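Local coordinates for oligogalacturonate lyase (Yersinia enterocolitica subsp. enterocolitica, PDB 3PE7), which cleaves short oligogalacturonides, probably by beta-elimination in the cytoplasm, using a seven-bladed beta-propeller that carries a manganese ion, at residues L50-A55 / P375-A380; P320-F325 / I365-D370; A336-S341 / T352-S357. All coordinates share one frame; numbering follows the deposited sequence.

Contact 1: residues L50-A55 / P375-A380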
loop_
_atom_site.group_PDB
_atom_site.type_symbol
_atom_site.label_atom_id
_atom_site.label_comp_id
_atom_site.label_asym_id
_atom_site.label_seq_id
_atom_site.Cartn_x
_atom_site.Cartn_y
_atom_site.Cartn_z
ATOM N N LEU A 50 4.295 -11.411 -10.975
ATOM C CA LEU A 50 3.964 -10.104 -10.390
ATOM C C LEU A 50 2.552 -9.650 -10.763
ATOM O O LEU A 50 2.217 -9.553 -11.934
ATOM C CB LEU A 50 4.990 -9.055 -10.843
ATOM C CG LEU A 50 4.742 -7.581 -10.486
ATOM C CD1 LEU A 50 4.742 -7.385 -8.971
ATOM C CD2 LEU A 50 5.769 -6.679 -11.157
ATOM N N LEU A 51 1.745 -9.385 -9.743
ATOM C CA LEU A 51 0.408 -8.796 -9.865
ATOM C C LEU A 51 0.529 -7.291 -10.128
ATOM O O LEU A 51 1.281 -6.600 -9.431
ATOM C CB LEU A 51 -0.323 -8.965 -8.533
ATOM C CG LEU A 51 -1.765 -8.418 -8.467
ATOM C CD1 LEU A 51 -2.700 -9.265 -9.332
ATOM C CD2 LEU A 51 -2.249 -8.378 -7.023
ATOM N N PHE A 52 -0.241 -6.798 -11.094
ATOM C CA PHE A 52 -0.283 -5.355 -11.395
ATOM C C PHE A 52 -1.610 -4.946 -12.046
ATOM O O PHE A 52 -2.442 -5.783 -12.396
ATOM C CB PHE A 52 0.925 -4.918 -12.241
ATOM C CG PHE A 52 0.856 -5.319 -13.682
ATOM C CD1 PHE A 52 0.485 -4.385 -14.640
ATOM C CD2 PHE A 52 1.174 -6.632 -14.099
ATOM C CE1 PHE A 52 0.419 -4.725 -15.999
ATOM C CE2 PHE A 52 1.114 -6.999 -15.461
ATOM C CZ PHE A 52 0.729 -6.045 -16.418
ATOM N N GLY A 53 -1.811 -3.648 -12.182
ATOM C CA GLY A 53 -3.022 -3.124 -12.831
ATOM C C GLY A 53 -2.626 -2.533 -14.171
ATOM O O GLY A 53 -1.572 -1.887 -14.294
ATOM N N GLY A 54 -3.435 -2.800 -15.190
ATOM C CA GLY A 54 -3.141 -2.349 -16.551
ATOM C C GLY A 54 -4.407 -1.992 -17.304
ATOM O O GLY A 54 -5.496 -2.453 -16.969
ATOM N N ALA A 55 -4.256 -1.139 -18.315
ATOM C CA ALA A 55 -5.412 -0.610 -19.045
ATOM C C ALA A 55 -5.603 -1.216 -20.443
ATOM O O ALA A 55 -6.362 -0.684 -21.230
ATOM C CB ALA A 55 -5.313 0.922 -19.132
ATOM N N PRO A 375 1.709 6.121 -16.694
ATOM C CA PRO A 375 2.228 5.263 -15.625
ATOM C C PRO A 375 2.726 3.902 -16.140
ATOM O O PRO A 375 2.073 3.262 -16.975
ATOM C CB PRO A 375 1.018 5.071 -14.719
ATOM C CG PRO A 375 0.246 6.364 -14.897
ATOM C CD PRO A 375 0.379 6.671 -16.361
ATOM N N ALA A 376 3.887 3.485 -15.643
ATOM C CA ALA A 376 4.483 2.198 -16.005
ATOM C C ALA A 376 5.173 1.617 -14.772
ATOM O O ALA A 376 5.407 2.329 -13.785
ATOM C CB ALA A 376 5.501 2.371 -17.186
ATOM N N LEU A 377 5.494 0.333 -14.837
ATOM C CA LEU A 377 6.201 -0.359 -13.761
ATOM C C LEU A 377 7.694 -0.458 -14.057
ATOM O O LEU A 377 8.111 -0.715 -15.190
ATOM C CB LEU A 377 5.620 -1.767 -13.539
ATOM C CG LEU A 377 4.324 -1.798 -12.699
ATOM C CD1 LEU A 377 3.115 -1.449 -13.558
ATOM C CD2 LEU A 377 4.155 -3.143 -12.026
ATOM N N TYR A 378 8.490 -0.253 -13.011
ATOM C CA TYR A 378 9.959 -0.279 -13.088
ATOM C C TYR A 378 10.541 -1.099 -11.955
ATOM O O TYR A 378 10.013 -1.105 -10.832
ATOM C CB TYR A 378 10.542 1.139 -12.963
ATOM C CG TYR A 378 10.064 2.065 -14.034
ATOM C CD1 TYR A 378 8.803 2.676 -13.938
ATOM C CD2 TYR A 378 10.843 2.305 -15.170
ATOM C CE1 TYR A 378 8.331 3.518 -14.949
ATOM C CE2 TYR A 378 10.377 3.147 -16.196
ATOM C CZ TYR A 378 9.117 3.748 -16.053
ATOM O OH TYR A 378 8.652 4.569 -17.035
ATOM N N LEU A 379 11.642 -1.781 -12.261
ATOM C CA LEU A 379 12.484 -2.441 -11.262
ATOM C C LEU A 379 13.876 -1.805 -11.282
ATOM O O LEU A 379 14.563 -1.842 -12.307
ATOM C CB LEU A 379 12.583 -3.949 -11.545
ATOM C CG LEU A 379 11.348 -4.799 -11.235
ATOM C CD1 LEU A 379 11.459 -6.195 -11.861
ATOM C CD2 LEU A 379 11.156 -4.879 -9.699
ATOM N N ALA A 380 14.280 -1.239 -10.145
ATOM C CA ALA A 380 15.649 -0.695 -10.000
ATOM C C ALA A 380 16.521 -1.642 -9.181
ATOM O O ALA A 380 16.114 -2.089 -8.115
ATOM C CB ALA A 380 15.598 0.688 -9.361
#
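Leu377 reaches Leu50 with CD2 and Phe52 with CD2 and, less closely, CD1, and all the direct contact is between apolar side chains. The branch CD2 does most of it: Leu377 CD2 lies 3.7 Å from Phe52 CB and 4.0 Å from Leu50 CD2. The two leucines reach for each other tip to tip. Leu50 CG stands anti to its backbone N (chi1 173°), which carries CD2 to Leu377.

The aromatic approach is looser. Leu377 CD1 comes no closer than 4.1 Å to Phe52 CD1 and arrives obliquely, so the ring contributes a slanted van der Waals contact, with Phe52 CB as the firmer point of touch.

Main-chain bonding runs within the sheet: Leu50 and Phe52 pair with Leu65 and Tyr63 of strand 61-66. Separately, the backbone N of Leu377 is bonded to the side-chain hydroxyl of Thr27. The nearest backbones, at Phe52 CA and Leu377 CA, are 8.5 Å apart, too far for sheet pairing. The geometry is that of two stacked sheets joined by a leucine and phenylalanine layer, as between neighbouring blades of a beta-propeller; here one blade combines N-terminal and C-terminal strands, the ring-closing arrangement of this fold.

Contact 2: residues P320-F325 / I365-D370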
loop_
_atom_site.group_PDB
_atom_site.type_symbol
_atom_site.label_atom_id
_atom_site.label_comp_id
_atom_site.label_asym_id
_atom_site.label_seq_id
_atom_site.Cartn_x
_atom_site.Cartn_y
_atom_site.Cartn_z
ATOM N N PRO A 320 13.175 13.798 -7.041
ATOM C CA PRO A 320 12.810 12.714 -7.958
ATOM C C PRO A 320 13.394 11.330 -7.545
ATOM O O PRO A 320 13.256 10.344 -8.293
ATOM C CB PRO A 320 13.444 13.175 -9.283
ATOM C CG PRO A 320 14.717 13.854 -8.845
ATOM C CD PRO A 320 14.316 14.596 -7.548
ATOM N N PHE A 321 14.070 11.283 -6.399
ATOM C CA PHE A 321 14.861 10.107 -6.041
ATOM C C PHE A 321 14.141 9.088 -5.174
ATOM O O PHE A 321 13.231 9.437 -4.410
ATOM C CB PHE A 321 16.168 10.528 -5.348
ATOM C CG PHE A 321 17.076 11.301 -6.248
ATOM C CD1 PHE A 321 17.165 12.684 -6.132
ATOM C CD2 PHE A 321 17.815 10.647 -7.245
ATOM C CE1 PHE A 321 17.999 13.430 -6.993
ATOM C CE2 PHE A 321 18.647 11.386 -8.124
ATOM C CZ PHE A 321 18.739 12.777 -7.983
ATOM N N LEU A 322 14.565 7.835 -5.333
ATOM C CA LEU A 322 14.239 6.742 -4.413
ATOM C C LEU A 322 15.414 6.541 -3.464
ATOM O O LEU A 322 16.567 6.479 -3.911
ATOM C CB LEU A 322 13.964 5.448 -5.186
ATOM C CG LEU A 322 12.696 5.508 -6.054
ATOM C CD1 LEU A 322 12.799 4.606 -7.267
ATOM C CD2 LEU A 322 11.426 5.181 -5.259
ATOM N N TYR A 323 15.109 6.393 -2.170
ATOM C CA TYR A 323 16.141 6.232 -1.149
ATOM C C TYR A 323 16.023 4.888 -0.478
ATOM O O TYR A 323 14.920 4.440 -0.187
ATOM C CB TYR A 323 16.006 7.303 -0.065
ATOM C CG TYR A 323 16.168 8.699 -0.588
ATOM C CD1 TYR A 323 17.445 9.248 -0.768
ATOM C CD2 TYR A 323 15.054 9.457 -0.927
ATOM C CE1 TYR A 323 17.608 10.547 -1.276
ATOM C CE2 TYR A 323 15.194 10.772 -1.415
ATOM C CZ TYR A 323 16.478 11.296 -1.592
ATOM O OH TYR A 323 16.612 12.569 -2.092
ATOM N N VAL A 324 17.170 4.258 -0.202
ATOM C CA VAL A 324 17.157 3.026 0.591
ATOM C C VAL A 324 17.899 3.304 1.880
ATOM O O VAL A 324 18.987 3.910 1.869
ATOM C CB VAL A 324 17.763 1.805 -0.154
ATOM C CG1 VAL A 324 18.059 0.646 0.823
ATOM C CG2 VAL A 324 16.826 1.341 -1.243
ATOM N N PHE A 325 17.299 2.870 2.982
ATOM C CA PHE A 325 17.857 3.074 4.316
ATOM C C PHE A 325 18.324 1.739 4.844
ATOM O O PHE A 325 17.529 0.807 4.967
ATOM C CB PHE A 325 16.804 3.688 5.254
ATOM C CG PHE A 325 16.161 4.921 4.698
ATOM C CD1 PHE A 325 16.741 6.172 4.889
ATOM C CD2 PHE A 325 14.999 4.831 3.948
ATOM C CE1 PHE A 325 16.153 7.316 4.353
ATOM C CE2 PHE A 325 14.403 5.963 3.405
ATOM C CZ PHE A 325 14.973 7.206 3.600
ATOM N N ILE A 365 14.066 -2.789 -6.248
ATOM C CA ILE A 365 12.832 -2.158 -5.817
ATOM C C ILE A 365 11.852 -1.997 -6.983
ATOM O O ILE A 365 12.252 -1.696 -8.126
ATOM C CB ILE A 365 13.085 -0.813 -5.088
ATOM C CG1 ILE A 365 14.022 0.082 -5.888
ATOM C CG2 ILE A 365 13.668 -1.067 -3.651
ATOM C CD1 ILE A 365 14.095 1.517 -5.341
ATOM N N LEU A 366 10.575 -2.212 -6.690
ATOM C CA LEU A 366 9.491 -2.072 -7.678
ATOM C C LEU A 366 8.760 -0.772 -7.431
ATOM O O LEU A 366 8.399 -0.469 -6.287
ATOM C CB LEU A 366 8.493 -3.231 -7.556
ATOM C CG LEU A 366 7.232 -3.128 -8.445
ATOM C CD1 LEU A 366 7.584 -3.407 -9.893
ATOM C CD2 LEU A 366 6.108 -4.087 -7.957
ATOM N N PHE A 367 8.513 -0.012 -8.491
ATOM C CA PHE A 367 7.785 1.257 -8.337
ATOM C C PHE A 367 7.058 1.639 -9.612
ATOM O O PHE A 367 7.390 1.141 -10.692
ATOM C CB PHE A 367 8.737 2.393 -7.893
ATOM C CG PHE A 367 9.824 2.714 -8.881
ATOM C CD1 PHE A 367 9.680 3.806 -9.736
ATOM C CD2 PHE A 367 11.000 1.949 -8.951
ATOM C CE1 PHE A 367 10.694 4.130 -10.654
ATOM C CE2 PHE A 367 12.018 2.269 -9.872
ATOM C CZ PHE A 367 11.864 3.362 -10.715
ATOM N N THR A 368 6.067 2.520 -9.478
ATOM C CA THR A 368 5.413 3.161 -10.647
ATOM C C THR A 368 6.017 4.545 -10.943
ATOM O O THR A 368 6.370 5.294 -10.033
ATOM C CB THR A 368 3.887 3.365 -10.406
ATOM O OG1 THR A 368 3.271 2.150 -9.994
ATOM C CG2 THR A 368 3.177 3.849 -11.663
ATOM N N SER A 369 6.093 4.883 -12.228
ATOM C CA SER A 369 6.345 6.269 -12.632
ATOM C C SER A 369 5.737 6.504 -14.006
ATOM O O SER A 369 5.596 5.572 -14.787
ATOM C CB SER A 369 7.845 6.537 -12.697
ATOM O OG SER A 369 8.072 7.882 -13.103
ATOM N N ASP A 370 5.374 7.768 -14.276
ATOM C CA ASP A 370 4.958 8.191 -15.607
ATOM C C ASP A 370 6.041 8.959 -16.362
ATOM O O ASP A 370 5.733 9.682 -17.313
ATOM C CB ASP A 370 3.677 9.045 -15.520
ATOM C CG ASP A 370 3.910 10.395 -14.867
ATOM O OD1 ASP A 370 3.032 11.268 -15.026
ATOM O OD2 ASP A 370 4.942 10.585 -14.193
#
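Leu322 sets one methyl squarely on the ring of Phe367. Its CD1 lies 3.6 Å from the ring centroid and only 11° off the ring normal, a CH-pi contact over the middle of the face. The spread of distances agrees: all six ring carbons fall within a narrow range, from 3.6 Å between Leu322 CD1 and Phe367 CE2 to 4.1 Å between Leu322 CD1 and Phe367 CD1.

Ile365 completes the first shell. Its delta methyl rests alongside the leucine, with Ile365 CD1 3.9 Å from Leu322 CD1 and equally far from Leu322 CB. The isoleucine reaches there because CG1 sits between the backbone N and the carbonyl carbon (chi1 49°) and the chain then extends to CD1. Phe367 uses a similar first torsion to raise its ring beneath the leucine methyl.

In the next shell, Tyr378 of the adjoining strand meets Phe367 on the face opposite Leu322, with ring planes about 15° apart, so the phenyl ring is held from both sides. His338 also touches the ring, Pro354 packs on the residue nearer its CB, and Ala380 packs against both Ile365 and Phe367. Leu322 is placed by main-chain bonds to strand 331-337 and is also touched by His338 and Pro356.

Strand 321-326 pairs with 296-301 and 331-337, and 364-369 with 376-381, so the two belong to separate sheets meeting face to face; the closest CA atoms, those of Leu322 and Ile365, agree at 9.1 Å apart. This is the apolar interface between consecutive blades of the seven-bladed beta-propeller.

Contact 3: residues A336-S341 / T352-S357. With MN (manganese (II) ion), chain B.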
loop_
_atom_site.group_PDB
_atom_site.type_symbol
_atom_site.label_atom_id
_atom_site.label_comp_id
_atom_site.label_asym_id
_atom_site.label_seq_id
_atom_site.Cartn_x
_atom_site.Cartn_y
_atom_site.Cartn_z
ATOM N N ALA A 336 18.207 5.386 -7.141
ATOM C CA ALA A 336 17.721 5.634 -8.501
ATOM C C ALA A 336 16.695 6.751 -8.477
ATOM O O ALA A 336 16.253 7.173 -7.417
ATOM C CB ALA A 336 17.114 4.376 -9.094
ATOM N N ARG A 337 16.340 7.232 -9.661
ATOM C CA ARG A 337 15.296 8.232 -9.808
ATOM C C ARG A 337 13.974 7.528 -10.048
ATOM O O ARG A 337 13.896 6.604 -10.861
ATOM C CB ARG A 337 15.592 9.116 -11.027
ATOM C CG ARG A 337 16.968 9.810 -10.991
ATOM C CD ARG A 337 17.262 10.507 -12.346
ATOM N NE ARG A 337 16.374 11.660 -12.552
ATOM C CZ ARG A 337 16.614 12.889 -12.111
ATOM N NH1 ARG A 337 17.755 13.173 -11.473
ATOM N NH2 ARG A 337 15.720 13.840 -12.314
ATOM N N HIS A 338 12.921 7.964 -9.358
ATOM C CA HIS A 338 11.575 7.588 -9.808
ATOM C C HIS A 338 11.071 8.539 -10.913
ATOM O O HIS A 338 10.395 8.099 -11.863
ATOM C CB HIS A 338 10.583 7.463 -8.625
ATOM C CG HIS A 338 10.285 8.752 -7.918
ATOM N ND1 HIS A 338 10.671 9.001 -6.620
ATOM C CD2 HIS A 338 9.591 9.842 -8.318
ATOM C CE1 HIS A 338 10.266 10.210 -6.264
ATOM N NE2 HIS A 338 9.602 10.739 -7.282
ATOM N N ASP A 339 11.413 9.826 -10.807
ATOM C CA ASP A 339 11.001 10.840 -11.812
ATOM C C ASP A 339 9.490 10.915 -12.082
ATOM O O ASP A 339 9.068 11.314 -13.181
ATOM C CB ASP A 339 11.743 10.628 -13.149
ATOM C CG ASP A 339 13.071 11.345 -13.216
ATOM O OD1 ASP A 339 13.187 12.473 -12.669
ATOM O OD2 ASP A 339 13.997 10.780 -13.839
ATOM N N THR A 340 8.665 10.550 -11.107
ATOM C CA THR A 340 7.217 10.675 -11.312
ATOM C C THR A 340 6.784 12.137 -11.320
ATOM O O THR A 340 7.419 12.978 -10.677
ATOM C CB THR A 340 6.378 9.828 -10.320
ATOM O OG1 THR A 340 5.103 9.590 -10.909
ATOM C CG2 THR A 340 6.174 10.535 -8.987
ATOM N N SER A 341 5.713 12.420 -12.052
ATOM C CA SER A 341 5.153 13.776 -12.151
ATOM C C SER A 341 4.174 14.065 -11.023
ATOM O O SER A 341 3.846 15.237 -10.765
ATOM C CB SER A 341 4.420 13.957 -13.491
ATOM O OG SER A 341 3.166 13.286 -13.449
ATOM N N THR A 352 0.098 7.681 -10.037
ATOM C CA THR A 352 1.492 8.050 -10.289
ATOM C C THR A 352 2.370 7.971 -9.045
ATOM O O THR A 352 3.544 8.316 -9.119
ATOM C CB THR A 352 1.621 9.476 -10.886
ATOM O OG1 THR A 352 0.841 10.389 -10.110
ATOM C CG2 THR A 352 1.130 9.495 -12.351
ATOM N N HIS A 353 1.811 7.515 -7.911
ATOM C CA HIS A 353 2.632 7.314 -6.702
ATOM C C HIS A 353 3.635 6.177 -6.925
ATOM O O HIS A 353 3.243 5.092 -7.324
ATOM C CB HIS A 353 1.748 7.017 -5.494
ATOM C CG HIS A 353 1.024 8.215 -4.976
ATOM N ND1 HIS A 353 0.507 8.279 -3.698
ATOM C CD2 HIS A 353 0.741 9.405 -5.562
ATOM C CE1 HIS A 353 -0.059 9.460 -3.520
ATOM N NE2 HIS A 353 0.076 10.164 -4.631
ATOM N N PRO A 354 4.933 6.428 -6.671
ATOM C CA PRO A 354 5.890 5.331 -6.901
ATOM C C PRO A 354 5.619 4.096 -6.036
ATOM O O PRO A 354 5.742 2.972 -6.528
ATOM C CB PRO A 354 7.247 5.966 -6.571
ATOM C CG PRO A 354 7.029 7.465 -6.902
ATOM C CD PRO A 354 5.606 7.732 -6.471
ATOM N N HIS A 355 5.237 4.303 -4.772
ATOM C CA HIS A 355 4.854 3.201 -3.871
ATOM C C HIS A 355 5.922 2.081 -3.829
ATOM O O HIS A 355 5.598 0.903 -4.057
ATOM C CB HIS A 355 3.471 2.627 -4.290
ATOM C CG HIS A 355 2.319 3.512 -3.920
ATOM N ND1 HIS A 355 1.084 3.415 -4.521
ATOM C CD2 HIS A 355 2.213 4.510 -3.012
ATOM C CE1 HIS A 355 0.261 4.308 -4.000
ATOM N NE2 HIS A 355 0.922 4.988 -3.082
ATOM N N PRO A 356 7.177 2.449 -3.517
ATOM C CA PRO A 356 8.228 1.434 -3.649
ATOM C C PRO A 356 8.122 0.308 -2.612
ATOM O O PRO A 356 7.665 0.533 -1.483
ATOM C CB PRO A 356 9.517 2.230 -3.406
ATOM C CG PRO A 356 9.098 3.382 -2.542
ATOM C CD PRO A 356 7.719 3.755 -3.074
ATOM N N SER A 357 8.517 -0.895 -3.031
ATOM C CA SER A 357 8.713 -2.027 -2.121
ATOM C C SER A 357 9.875 -2.871 -2.656
ATOM O O SER A 357 10.340 -2.641 -3.775
ATOM C CB SER A 357 7.447 -2.861 -1.957
ATOM O OG SER A 357 7.164 -3.584 -3.149
HETATM MN MN MN B . 0.243 6.778 -2.198
#
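Pro354, set between two manganese ligands, lays its ring carbon over the imidazole face of His338. Pro354 CG is 3.8 Å from the ring centroid and 18° off the normal, a CH-pi contact shifted toward the CG side of the ring, where it comes within 3.6 Å of His338 CG. The imidazole is brought there by a chi1 of 66°, with CG between the backbone N and the carbonyl carbon.

A second link is polar. Thr340 OG1 donates to Thr352 O at 2.7 Å, lying in the carbonyl plane on a lone pair, with a C=O...donor angle of 137°. Its contact with Asp370 OD2 is weak and long, secondary to that bond. Thr340 turns its methyl to the proline, leaving CG2 3.8 Å from Pro354 CG; one residue thus holds the loop by a bond and by apolar contact. Around them, Ser341 OG bonds to Asp370 OD1 and Thr352 OG1 to Lys343 O.

While Pro354 faces the 336-341 segment, its neighbours turn to the metal: His353 ND1 and His355 NE2 each bind manganese at 2.1 Å. His287 and Gln350 are further protein ligands among six coordinating atoms. The contact therefore backs a metal-binding His-Pro-His loop joining two propeller blades, and the manganese site it carries is probably part of the lyase active site.

From the N terminus, strand 49-54 supplies the first half of contact 1, which strand 376-381 completes some 320 residues later; most of the propeller lies in that loop. Within it, contact 2 closes a much shorter loop between strands 321-326 and 364-369, and contact 3 is nested inside that one, so the three enclose one another without crossing. Strands 321-326 and 331-337 are neighbours in one sheet, and 364-369 and 376-381 in the next, where Ala376 N and Ser369 O lie 2.8 Å apart. Contact 2 joins these two blades, and contact 3 packs the loop that connects them against the end of the first; contact 1 ties the second to the blade containing 49-54.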